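Local coordinates for protein ATP-dependent RNA helicase HrpB (PDB 6EUD) that hydrolyses ATP to ADP and phosphate as a bacterial DExH-box RNA helicase of the DEAH/RHA type that also binds single-stranded RNA, at residues Ser358-Leu363 against Val387-Ala392; Asp420-Ala425 against Phe499-Ala504; Ala425-Ala430 against Thr438-Ala443; Leu535-Leu540 against Leu552-Val557; Gln568-Ser573 against Leu591-Leu596. All blocks are in the same frame, centred on the assembly; numbering follows the deposited sequence.

Contact 1: residues Ser358-Leu363 against Val387-Ala392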
# COMPACT_ATOMS: atom_id res chain seq x y z
N SER A 358 -3.84 -0.63 2.97
CA SER A 358 -3.40 -1.28 4.21
C SER A 358 -2.15 -2.17 4.12
O SER A 358 -1.75 -2.64 3.05
CB SER A 358 -4.55 -2.11 4.80
OG SER A 358 -4.75 -3.30 4.07
N ASP A 359 -1.54 -2.34 5.29
CA ASP A 359 -0.49 -3.33 5.56
C ASP A 359 -0.91 -4.70 5.02
O ASP A 359 -1.99 -5.19 5.34
CB ASP A 359 -0.25 -3.39 7.07
CG ASP A 359 1.09 -4.03 7.45
OD1 ASP A 359 1.56 -4.99 6.80
OD2 ASP A 359 1.66 -3.55 8.44
N LEU A 360 -0.08 -5.32 4.21
CA LEU A 360 -0.48 -6.58 3.61
C LEU A 360 0.35 -7.76 4.13
O LEU A 360 0.28 -8.86 3.56
CB LEU A 360 -0.35 -6.51 2.08
CG LEU A 360 -1.16 -5.43 1.36
CD1 LEU A 360 -0.94 -5.55 -0.14
CD2 LEU A 360 -2.65 -5.52 1.69
N SER A 361 1.13 -7.54 5.19
CA SER A 361 1.92 -8.63 5.75
C SER A 361 1.02 -9.79 6.24
O SER A 361 1.36 -10.95 6.02
CB SER A 361 2.81 -8.12 6.88
OG SER A 361 2.08 -7.46 7.90
N GLY A 362 -0.11 -9.48 6.87
CA GLY A 362 -1.06 -10.51 7.26
C GLY A 362 -1.66 -11.24 6.06
O GLY A 362 -1.72 -12.47 6.04
N LEU A 363 -2.09 -10.47 5.06
CA LEU A 363 -2.67 -11.03 3.85
C LEU A 363 -1.69 -11.92 3.12
O LEU A 363 -2.04 -13.01 2.64
CB LEU A 363 -3.14 -9.90 2.94
CG LEU A 363 -3.59 -10.32 1.54
CD1 LEU A 363 -4.74 -11.30 1.63
CD2 LEU A 363 -4.04 -9.07 0.80
N VAL A 387 3.57 -2.11 -4.58
CA VAL A 387 4.35 -1.43 -3.55
C VAL A 387 4.14 -1.97 -2.14
O VAL A 387 5.09 -2.15 -1.39
CB VAL A 387 4.04 0.10 -3.55
CG1 VAL A 387 4.62 0.80 -2.31
CG2 VAL A 387 4.54 0.72 -4.82
N ASN A 388 2.88 -2.22 -1.77
CA ASN A 388 2.58 -2.71 -0.43
C ASN A 388 2.85 -4.21 -0.28
O ASN A 388 3.15 -4.69 0.82
CB ASN A 388 1.14 -2.38 -0.08
CG ASN A 388 0.91 -0.89 0.07
OD1 ASN A 388 1.86 -0.12 0.22
ND2 ASN A 388 -0.36 -0.47 0.06
N LEU A 389 2.79 -4.95 -1.39
CA LEU A 389 3.13 -6.36 -1.38
C LEU A 389 4.62 -6.51 -1.18
O LEU A 389 5.07 -7.38 -0.43
CB LEU A 389 2.70 -7.05 -2.67
CG LEU A 389 1.19 -7.25 -2.83
CD1 LEU A 389 0.89 -7.75 -4.24
CD2 LEU A 389 0.66 -8.24 -1.79
N LEU A 390 5.39 -5.66 -1.86
CA LEU A 390 6.84 -5.63 -1.72
C LEU A 390 7.22 -5.26 -0.30
O LEU A 390 8.10 -5.88 0.28
CB LEU A 390 7.47 -4.64 -2.70
CG LEU A 390 8.01 -5.22 -4.00
CD1 LEU A 390 9.16 -6.19 -3.71
CD2 LEU A 390 6.92 -5.90 -4.84
N ALA A 391 6.57 -4.24 0.27
CA ALA A 391 6.82 -3.87 1.66
C ALA A 391 6.48 -5.05 2.57
O ALA A 391 7.25 -5.35 3.47
CB ALA A 391 6.03 -2.63 2.06
N ALA A 392 5.35 -5.71 2.32
CA ALA A 392 4.99 -6.92 3.06
C ALA A 392 6.06 -8.03 2.96
O ALA A 392 6.48 -8.59 3.98
CB ALA A 392 3.64 -7.45 2.59
O HOH W 1 -2.40 -2.27 0.45
O HOH W 2 2.33 -4.07 3.57

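Contact 2: residues Asp420-Ala425 against Phe499-Ala504. With EDO (1,2-ethanediol), chain C.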
# COMPACT_ATOMS: atom_id res chain seq x y z
N ASP A 420 -1.38 -11.24 13.96
CA ASP A 420 -0.58 -10.27 13.24
C ASP A 420 0.84 -10.83 13.12
O ASP A 420 1.41 -11.25 14.13
CB ASP A 420 -0.53 -8.91 13.91
CG ASP A 420 0.59 -8.04 13.34
OD1 ASP A 420 0.39 -7.35 12.32
OD2 ASP A 420 1.70 -8.06 13.90
N PRO A 421 1.42 -10.83 11.90
CA PRO A 421 2.71 -11.49 11.62
C PRO A 421 3.86 -11.07 12.54
O PRO A 421 4.60 -11.94 12.97
CB PRO A 421 3.00 -11.08 10.18
CG PRO A 421 1.63 -10.95 9.58
CD PRO A 421 0.77 -10.36 10.66
N ARG A 422 4.01 -9.78 12.83
CA ARG A 422 5.04 -9.34 13.77
C ARG A 422 4.81 -9.99 15.14
O ARG A 422 5.74 -10.50 15.75
CB ARG A 422 5.05 -7.80 13.87
CG ARG A 422 5.41 -7.09 12.55
CD ARG A 422 5.24 -5.54 12.60
NE ARG A 422 6.54 -4.89 12.68
CZ ARG A 422 7.07 -4.09 11.78
NH1 ARG A 422 6.40 -3.74 10.69
NH2 ARG A 422 8.27 -3.60 11.99
N LEU A 423 3.58 -10.02 15.61
CA LEU A 423 3.29 -10.63 16.90
C LEU A 423 3.45 -12.17 16.86
O LEU A 423 3.94 -12.78 17.81
CB LEU A 423 1.88 -10.25 17.35
CG LEU A 423 1.59 -8.75 17.60
CD1 LEU A 423 0.22 -8.53 18.26
CD2 LEU A 423 2.71 -8.06 18.41
N ALA A 424 3.04 -12.78 15.76
CA ALA A 424 3.20 -14.22 15.56
C ALA A 424 4.68 -14.60 15.56
O ALA A 424 5.06 -15.61 16.15
CB ALA A 424 2.55 -14.67 14.26
N ALA A 425 5.49 -13.78 14.89
CA ALA A 425 6.94 -13.96 14.81
C ALA A 425 7.54 -13.94 16.22
O ALA A 425 8.39 -14.78 16.56
CB ALA A 425 7.56 -12.87 13.94
N PHE A 499 10.32 -6.22 16.13
CA PHE A 499 10.22 -4.78 15.93
C PHE A 499 11.59 -4.12 15.82
O PHE A 499 11.77 -3.00 16.30
CB PHE A 499 9.44 -4.15 17.07
CG PHE A 499 8.05 -4.71 17.23
CD1 PHE A 499 7.82 -5.81 18.04
CD2 PHE A 499 6.98 -4.15 16.55
CE1 PHE A 499 6.55 -6.32 18.18
CE2 PHE A 499 5.70 -4.66 16.68
CZ PHE A 499 5.48 -5.74 17.50
N ALA A 500 12.54 -4.80 15.19
CA ALA A 500 13.91 -4.28 15.06
C ALA A 500 13.97 -2.90 14.39
O ALA A 500 14.77 -2.05 14.77
CB ALA A 500 14.76 -5.26 14.29
N ASP A 501 13.13 -2.69 13.39
CA ASP A 501 13.04 -1.42 12.68
C ASP A 501 12.46 -0.30 13.55
O ASP A 501 12.46 0.87 13.16
CB ASP A 501 12.18 -1.57 11.42
CG ASP A 501 10.82 -2.18 11.73
OD1 ASP A 501 10.74 -3.02 12.65
OD2 ASP A 501 9.82 -1.85 11.07
N ARG A 502 11.93 -0.67 14.72
CA ARG A 502 11.33 0.33 15.60
C ARG A 502 12.12 0.51 16.89
O ARG A 502 11.62 1.09 17.84
CB ARG A 502 9.89 -0.03 15.91
CG ARG A 502 9.06 -0.11 14.66
CD ARG A 502 7.63 -0.46 14.96
NE ARG A 502 6.88 -0.61 13.71
CZ ARG A 502 5.64 -1.07 13.66
NH1 ARG A 502 5.01 -1.45 14.77
NH2 ARG A 502 5.04 -1.17 12.49
N ILE A 503 13.34 -0.01 16.91
CA ILE A 503 14.33 0.37 17.92
C ILE A 503 14.61 1.86 17.83
O ILE A 503 14.86 2.39 16.75
CB ILE A 503 15.63 -0.40 17.73
CG1 ILE A 503 15.41 -1.87 18.06
CG2 ILE A 503 16.73 0.24 18.55
CD1 ILE A 503 16.58 -2.78 17.71
N ALA A 504 14.55 2.56 18.96
CA ALA A 504 14.64 4.02 18.94
C ALA A 504 15.83 4.55 19.74
O ALA A 504 16.09 4.12 20.86
CB ALA A 504 13.38 4.61 19.46
C1 EDO C . 11.56 -2.90 7.66
O1 EDO C . 10.49 -3.29 6.84
C2 EDO C . 11.61 -1.37 7.78
O2 EDO C . 10.41 -0.85 8.40

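Contact 3: residues Ala425-Ala430 against Thr438-Ala443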
# COMPACT_ATOMS: atom_id res chain seq x y z
N ALA A 425 5.49 -13.78 14.89
CA ALA A 425 6.94 -13.96 14.81
C ALA A 425 7.54 -13.94 16.22
O ALA A 425 8.39 -14.78 16.56
CB ALA A 425 7.56 -12.87 13.94
N MET A 426 7.10 -12.99 17.03
CA MET A 426 7.57 -12.88 18.39
C MET A 426 7.27 -14.16 19.19
O MET A 426 8.15 -14.70 19.84
CB MET A 426 6.93 -11.66 19.06
CG MET A 426 7.45 -11.34 20.46
SD MET A 426 6.68 -9.79 21.02
CE MET A 426 4.95 -10.26 20.91
N LEU A 427 6.04 -14.64 19.10
CA LEU A 427 5.63 -15.82 19.82
C LEU A 427 6.45 -17.05 19.44
O LEU A 427 6.93 -17.78 20.32
CB LEU A 427 4.14 -16.08 19.57
CG LEU A 427 3.24 -15.17 20.41
CD1 LEU A 427 1.84 -15.11 19.83
CD2 LEU A 427 3.22 -15.66 21.86
N VAL A 428 6.63 -17.25 18.14
CA VAL A 428 7.31 -18.41 17.58
C VAL A 428 8.82 -18.34 17.86
O VAL A 428 9.50 -19.35 17.88
CB VAL A 428 7.00 -18.52 16.03
CG1 VAL A 428 7.85 -19.54 15.34
CG2 VAL A 428 5.55 -18.89 15.81
N SER A 429 9.35 -17.15 18.11
CA SER A 429 10.78 -17.00 18.41
C SER A 429 11.11 -17.30 19.89
O SER A 429 12.28 -17.39 20.26
CB SER A 429 11.26 -15.59 18.03
OG SER A 429 10.81 -14.61 18.96
N ALA A 430 10.09 -17.42 20.73
CA ALA A 430 10.29 -17.80 22.12
C ALA A 430 11.01 -19.16 22.18
O ALA A 430 10.59 -20.12 21.54
CB ALA A 430 8.96 -17.85 22.86
N THR A 438 5.74 -14.82 28.22
CA THR A 438 6.08 -13.41 28.11
C THR A 438 5.61 -12.84 26.76
O THR A 438 4.95 -11.80 26.71
CB THR A 438 7.60 -13.19 28.28
OG1 THR A 438 8.03 -13.77 29.52
CG2 THR A 438 7.92 -11.70 28.27
N ALA A 439 5.95 -13.53 25.68
CA ALA A 439 5.53 -13.13 24.34
C ALA A 439 4.00 -13.02 24.22
O ALA A 439 3.49 -12.11 23.57
CB ALA A 439 6.09 -14.10 23.28
N ALA A 440 3.27 -13.94 24.85
CA ALA A 440 1.81 -14.01 24.69
C ALA A 440 1.13 -12.81 25.33
O ALA A 440 0.16 -12.25 24.80
CB ALA A 440 1.27 -15.31 25.29
N LYS A 441 1.64 -12.42 26.49
CA LYS A 441 1.13 -11.26 27.20
C LYS A 441 1.44 -9.98 26.42
O LYS A 441 0.56 -9.13 26.22
CB LYS A 441 1.71 -11.18 28.61
CG LYS A 441 1.29 -9.91 29.33
CD LYS A 441 0.88 -10.18 30.76
CE LYS A 441 0.10 -9.00 31.27
NZ LYS A 441 -0.29 -9.18 32.69
N ILE A 442 2.69 -9.84 25.97
CA ILE A 442 3.06 -8.69 25.15
C ILE A 442 2.13 -8.57 23.95
O ILE A 442 1.66 -7.48 23.61
CB ILE A 442 4.51 -8.77 24.66
CG1 ILE A 442 5.48 -8.59 25.83
CG2 ILE A 442 4.77 -7.72 23.58
CD1 ILE A 442 5.48 -7.18 26.44
N ALA A 443 1.85 -9.71 23.33
CA ALA A 443 1.04 -9.75 22.13
C ALA A 443 -0.40 -9.34 22.44
O ALA A 443 -1.03 -8.61 21.67
CB ALA A 443 1.08 -11.14 21.51

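Contact 4: residues Leu535-Leu540 against Leu552-Val557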
# COMPACT_ATOMS: atom_id res chain seq x y z
N LEU A 535 15.29 2.78 23.22
CA LEU A 535 13.98 2.16 23.41
C LEU A 535 13.66 1.20 22.29
O LEU A 535 14.32 1.18 21.26
CB LEU A 535 12.88 3.22 23.49
CG LEU A 535 13.06 4.39 24.45
CD1 LEU A 535 11.96 5.43 24.21
CD2 LEU A 535 13.06 3.89 25.91
N ILE A 536 12.63 0.38 22.50
CA ILE A 536 11.98 -0.32 21.39
C ILE A 536 10.55 0.17 21.41
O ILE A 536 9.88 0.05 22.43
CB ILE A 536 12.01 -1.85 21.53
CG1 ILE A 536 13.43 -2.36 21.79
CG2 ILE A 536 11.48 -2.48 20.25
CD1 ILE A 536 13.52 -3.83 21.90
N ALA A 537 10.08 0.76 20.32
CA ALA A 537 8.74 1.33 20.29
C ALA A 537 7.84 0.60 19.31
O ALA A 537 7.70 1.02 18.16
CB ALA A 537 8.79 2.82 19.95
N PRO A 538 7.21 -0.49 19.76
CA PRO A 538 6.36 -1.26 18.85
C PRO A 538 5.10 -0.50 18.40
O PRO A 538 4.68 -0.68 17.26
CB PRO A 538 5.99 -2.50 19.68
CG PRO A 538 6.22 -2.13 21.06
CD PRO A 538 7.36 -1.17 21.06
N LEU A 539 4.53 0.33 19.26
CA LEU A 539 3.30 1.05 18.91
C LEU A 539 3.54 2.54 18.65
O LEU A 539 3.98 3.29 19.53
CB LEU A 539 2.27 0.87 20.03
CG LEU A 539 0.81 1.01 19.64
CD1 LEU A 539 0.47 0.07 18.51
CD2 LEU A 539 -0.06 0.74 20.85
N LEU A 540 3.22 2.96 17.43
CA LEU A 540 3.54 4.30 16.94
C LEU A 540 2.39 4.97 16.21
O LEU A 540 1.80 4.37 15.30
CB LEU A 540 4.74 4.25 16.00
CG LEU A 540 6.06 3.79 16.58
CD1 LEU A 540 6.90 3.11 15.51
CD2 LEU A 540 6.78 4.98 17.16
N LEU A 552 3.66 5.56 21.37
CA LEU A 552 2.49 5.27 22.20
C LEU A 552 2.81 4.23 23.27
O LEU A 552 2.43 4.39 24.42
CB LEU A 552 1.32 4.80 21.34
CG LEU A 552 0.79 5.71 20.24
CD1 LEU A 552 -0.34 5.02 19.51
CD2 LEU A 552 0.32 7.07 20.80
N LEU A 553 3.49 3.15 22.86
CA LEU A 553 3.97 2.12 23.79
C LEU A 553 5.41 1.78 23.48
O LEU A 553 5.75 1.46 22.33
CB LEU A 553 3.10 0.86 23.72
CG LEU A 553 1.82 0.84 24.54
CD1 LEU A 553 1.13 -0.51 24.34
CD2 LEU A 553 2.09 1.13 26.00
N ALA A 554 6.26 1.83 24.50
CA ALA A 554 7.68 1.55 24.28
C ALA A 554 8.30 0.89 25.49
O ALA A 554 7.77 0.97 26.61
CB ALA A 554 8.44 2.82 23.93
N LEU A 555 9.43 0.26 25.25
CA LEU A 555 10.18 -0.42 26.30
C LEU A 555 11.59 0.14 26.32
O LEU A 555 12.17 0.42 25.26
CB LEU A 555 10.20 -1.94 26.06
CG LEU A 555 10.68 -2.75 27.27
CD1 LEU A 555 9.56 -2.89 28.30
CD2 LEU A 555 11.24 -4.11 26.85
N LEU A 556 12.13 0.34 27.52
CA LEU A 556 13.49 0.81 27.66
C LEU A 556 14.43 -0.37 27.61
O LEU A 556 14.15 -1.42 28.18
CB LEU A 556 13.69 1.62 28.94
CG LEU A 556 13.83 0.93 30.30
CD1 LEU A 556 15.28 0.63 30.63
CD2 LEU A 556 13.21 1.80 31.39
N VAL A 557 15.53 -0.21 26.89
CA VAL A 557 16.51 -1.26 26.72
C VAL A 557 17.90 -0.72 26.99
O VAL A 557 18.23 0.41 26.63
CB VAL A 557 16.46 -1.86 25.30
CG1 VAL A 557 15.12 -2.53 25.06
CG2 VAL A 557 16.69 -0.79 24.26

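Contact 5: residues Gln568-Ser573 against Leu591-Leu596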
# COMPACT_ATOMS: atom_id res chain seq x y z
N GLN A 568 22.75 -9.98 15.73
CA GLN A 568 22.33 -9.81 14.34
C GLN A 568 21.73 -8.42 14.10
O GLN A 568 21.61 -8.00 12.95
CB GLN A 568 21.32 -10.90 13.96
CG GLN A 568 19.97 -10.82 14.73
CD GLN A 568 20.02 -11.41 16.15
OE1 GLN A 568 21.07 -11.87 16.60
NE2 GLN A 568 18.89 -11.39 16.84
N LEU A 569 21.36 -7.72 15.16
CA LEU A 569 20.85 -6.35 15.03
C LEU A 569 21.87 -5.39 14.43
O LEU A 569 21.52 -4.40 13.80
CB LEU A 569 20.41 -5.80 16.39
CG LEU A 569 19.13 -6.39 16.98
CD1 LEU A 569 18.79 -5.71 18.29
CD2 LEU A 569 17.98 -6.30 15.99
N VAL A 570 23.15 -5.67 14.66
CA VAL A 570 24.21 -4.72 14.32
C VAL A 570 24.96 -5.15 13.08
O VAL A 570 25.50 -6.25 13.01
CB VAL A 570 25.20 -4.55 15.49
CG1 VAL A 570 26.35 -3.65 15.09
CG2 VAL A 570 24.49 -3.98 16.68
N GLN A 571 24.98 -4.26 12.10
CA GLN A 571 25.74 -4.52 10.89
C GLN A 571 26.93 -3.55 10.82
O GLN A 571 26.90 -2.46 11.40
CB GLN A 571 24.84 -4.42 9.65
CG GLN A 571 23.99 -3.16 9.55
CD GLN A 571 22.64 -3.26 10.27
OE1 GLN A 571 22.44 -4.05 11.19
NE2 GLN A 571 21.70 -2.43 9.84
N GLN A 572 27.98 -3.99 10.14
CA GLN A 572 29.25 -3.26 10.08
C GLN A 572 29.45 -2.66 8.69
O GLN A 572 29.15 -3.29 7.67
CB GLN A 572 30.39 -4.21 10.42
CG GLN A 572 31.72 -3.58 10.77
CD GLN A 572 32.77 -4.64 11.08
OE1 GLN A 572 33.59 -4.46 11.98
NE2 GLN A 572 32.75 -5.74 10.33
N SER A 573 29.97 -1.44 8.64
CA SER A 573 30.13 -0.72 7.38
C SER A 573 31.33 0.21 7.40
O SER A 573 31.35 1.20 8.14
CB SER A 573 28.86 0.07 7.07
OG SER A 573 28.98 0.77 5.85
N LEU A 591 29.45 0.96 13.17
CA LEU A 591 28.50 -0.07 13.57
C LEU A 591 27.10 0.54 13.55
O LEU A 591 26.89 1.65 14.13
CB LEU A 591 28.85 -0.63 14.94
CG LEU A 591 30.23 -1.29 14.98
CD1 LEU A 591 30.55 -1.94 16.34
CD2 LEU A 591 30.31 -2.30 13.86
N GLN A 592 26.12 -0.10 12.87
CA GLN A 592 24.86 0.63 12.83
C GLN A 592 23.72 -0.40 13.14
O GLN A 592 23.83 -1.63 12.91
CB GLN A 592 24.66 1.31 11.48
CG GLN A 592 24.60 0.25 10.36
CD GLN A 592 25.16 0.72 9.03
OE1 GLN A 592 24.50 1.38 8.22
NE2 GLN A 592 26.35 0.13 8.69
N ILE A 593 22.65 0.07 13.76
CA ILE A 593 21.43 -0.70 13.86
C ILE A 593 20.43 -0.06 12.91
O ILE A 593 19.85 0.98 13.22
CB ILE A 593 20.89 -0.72 15.28
CG1 ILE A 593 21.90 -1.37 16.23
CG2 ILE A 593 19.64 -1.52 15.31
CD1 ILE A 593 21.48 -1.36 17.65
N GLY A 594 20.26 -0.66 11.74
CA GLY A 594 19.48 -0.02 10.70
C GLY A 594 20.13 1.29 10.31
O GLY A 594 21.31 1.32 9.98
N GLN A 595 19.37 2.39 10.38
CA GLN A 595 19.87 3.72 10.04
C GLN A 595 20.50 4.44 11.23
O GLN A 595 20.90 5.60 11.11
CB GLN A 595 18.73 4.57 9.48
CG GLN A 595 18.07 3.96 8.26
CD GLN A 595 19.08 3.70 7.17
OE1 GLN A 595 19.69 4.63 6.66
NE2 GLN A 595 19.28 2.43 6.82
N LEU A 596 20.57 3.76 12.37
CA LEU A 596 21.04 4.36 13.63
C LEU A 596 22.51 4.07 13.85
O LEU A 596 22.90 2.92 14.01
CB LEU A 596 20.25 3.82 14.84
CG LEU A 596 18.77 4.18 14.91
CD1 LEU A 596 18.12 3.52 16.13
CD2 LEU A 596 18.64 5.69 14.95

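Contact 1: residues Ser358-Leu363 against Val387-Ala392
L360 carries the apolar part of this contact, reaching from the start of helix 361-370 to the flank of helix 386-398. Its CD1 methyl meets CD2 of L389 at 3.5 Å and also lies against CB of N388, the L360 and N388 side chains crossing at about a right angle. With CG beside the backbone N (chi1 -59°), the isobutyl group is directed at the neighbouring helix. One turn further on, the methyl of A392 abuts the backbone where L360 passes into S361, its CB 3.6 Å from C of L360. The chains come close here: CA of S361 and CA of A392 are 4.4 Å apart.

D359 forms an Asx turn just ahead of the helix. OD1 of D359 accepts from N of S361 at 3.0 Å, on the anti side of the carboxylate, and the S361 hydroxyl gives OD1 a second bond from above the carboxylate plane. The two helices lie where, as in DEAH/RHA helicases, the second RecA-like domain probably gives way to the winged helix.

Polar links between the segments run through water. One water donates to O of S358 and accepts from ND2 of N388, 2.7 Å from each. A second accepts from N of L360 at 2.8 Å and donates to the backbone O of N388. F301, on strand 287-302, packs against both D359 and N388.

Contact 2: residues Asp420-Ala425 against Phe499-Ala504
The guanidinium of R422 has R502 over one face and the carboxylate of D501 at its edge. The two guanidinium groups form an arginine-arginine stack, their centres 3.8 Å apart and their planes turned by only 23°, each offset toward the other's rim. This stack ties helix 421-429 to the turn leading into strand 503-506, part of the small sheet that probably corresponds to the OB fold of DEAH/RHA helicases.

D501 comes from the opposite direction to the edge of the R422 guanidinium, the two planes nearly coplanar. NH2 of R422 donates to the syn lone pair of OD2 of D501 in a salt bridge modelled at 2.5 Å, closer than usual and of doubtful exact length. The negative charge probably offsets part of the like-charge cost of the stack. OD2 of D501 also accepts, at 2.9 Å, from O2 of a 1,2-ethanediol, probably from the crystallisation liquor. The R502 guanidinium also makes weak bonds to the carbonyls of P538 and G306. The bend of the R422 chain at chi3 (105°) swings its guanidinium toward D501, while NE makes a weak bond to O of A498. With an alanine at R422, D501 would probably lose its cationic mate and the R502 guanidinium its stacking partner.

At the helix start D420 acts as N-cap, its OD2 accepting from N of L423 at 3.2 Å. The ring of F499 lies obliquely beside the R422 chain. At the edge of that ring, in its plane, CD2 of L423 touches CZ of F499 at 3.7 Å.

Contact 3: residues Ala425-Ala430 against Thr438-Ala443
M426 reaches A439, I442 and A443 because its chain leaves the helix with CG opposite the backbone N (chi1 -174°), runs straight on to SD and then folds back at chi3 (58°). That last bend lays the terminal methyl along the facing helix: CE of M426 is 3.7 Å from CG2 of I442 and 3.6 Å from the backbone O of A439. The side chains of M426 and I442 cross at about a right angle. I442 meets M426 mainly through CG2, while the end of its longer branch leads away; I491 of helix 491-498 also packs on I442.

L427 has a different rotation, CG beside the backbone N, which brings it in next to A439 on the side of A440. Its CD2 touches CB of A439 at 3.6 Å and comes to 3.4 Å from N of A440, with the A440 methyl close by. A439 therefore sits between the two long side chains, its CB also 4.2 Å from CG of M426. L475 of helix 466-479 packs on both L427 and A443.

Near the end of the first helix the hydroxyl of S429 turns back to donate to O of M426 at 2.8 Å. The helix axes run antiparallel at 168° and approach to 8.8 Å, consistent with the small alanines A439, A440 and A443 on the facing helix. Two consecutive helices joined by a short link and packed in this way form an alpha-helical hairpin, here within what is probably the helical-bundle (ratchet-like) region of a DEAH/RHA helicase.

Contact 4: residues Leu535-Leu540 against Leu552-Val557
Strand 535-540 pairs antiparallel with 554-556 and, past a corner at L553, with the end of strand 548-552, a beta bulge between I536 and L539 setting A537 and P538 together against A554. I536 and L555 form a hydrogen-bonded pair: N of I536 donates to O of L555 at 2.8 Å, and the return bond is of similar length. Past the bulge the grip changes. O of L539 takes a sound bond from N of L552 at 2.9 Å, while L539 and L553 exchange two weak ones, N of each to O of the other. P538 has no N-H to give, and its ring CD comes to 3.3 Å from O of L553.

The side chains sort onto two faces. I536, L539, L553 and L555 share one, where helices 433-447 and 491-498 cover I536, L553 and L555, and P449 packs on L539; L535 and L556 lie on the other, CD2 of L535 meeting CB of L556 at 3.8 Å. L539 and L553 lie side by side pointing the same way, CB of L539 3.8 Å from CB of L553. The L539 torsion (chi1 -155°) carries CD2 along L553 and turns CG toward L552, whose CD1 is 4.2 Å away. Cutting L539 back to an alanine is likely to leave CD1 of both L552 and L553 without their partner, opening a gap beside the bulge. The V557 and I536 side chains cross at about a right angle.

These strands belong to the sheet that probably forms the OB fold. Every hydrogen bond between the segments is backbone to backbone and every side chain is apolar, so main-chain pairing sets the register and hydrophobic packing backs the face of I536, L553 and L555.

Contact 5: residues Gln568-Ser573 against Leu591-Leu596
Q571 and Q592 are locked together through their backbones: N of Q571 donates to O of Q592 at 3.0 Å, and N of Q592 donates back to O of Q571 at 2.9 Å. This hydrogen-bonded pair lies toward the open ends of the beta hairpin formed by strands 571-579 and 584-593, within the HrpB connector region. The short strand axes meet at 136°, a marked twist for antiparallel neighbours. Weaker CA-H...O contacts flank the pair, the one from CA of V570 to O of Q592 spanning 3.4 Å.

Just beyond, the chain reverses in a type II' turn from I593 to L596, closed by backbone bonds between those two residues, and enters the third strand, 596-602. G594 takes the positive phi (61°) that the second position of such a turn requires.

Outward from the backbone, the aliphatic parts of the two glutamines cross at about a right angle, with CG of Q571 3.6 Å from CG of Q592. On the opposite face of the sheet Q572 and L591 lie side by side. V570 bridges two residues of the partner strand, L591 and I593, by dividing its branches, CG1 resting on CB of L591 at 3.9 Å. V563 of helix 559-565 packs on both V570 and I593, while I503 of strand 503-506 touches both L569 and I593, so this end of the hairpin packs on helix 559-565 and strand 503-506. On its other branch, CG2 of V570 lies 3.7 Å from CG1 of I593.

Overall arrangement
Contacts 1 to 5 open in order along the chain, all closing in series except contact 3, which is nested inside the loop closed by contact 2. Contact 1 lies near the middle of the molecule, its centre about 14 Å from that of contact 2, and touches it where G362 meets P421. Contacts 2 and 3 share helix 421-429 and A425, with centres about 10 Å apart. Contact 2 meets contact 4 within one sheet, where strands 503-506 and 534-542 are neighbours. I503 then packs on L569 and I593 of contact 5. Contact 2 thus touches all four others, linking the helicase core through helices and sheet to the connector hairpin.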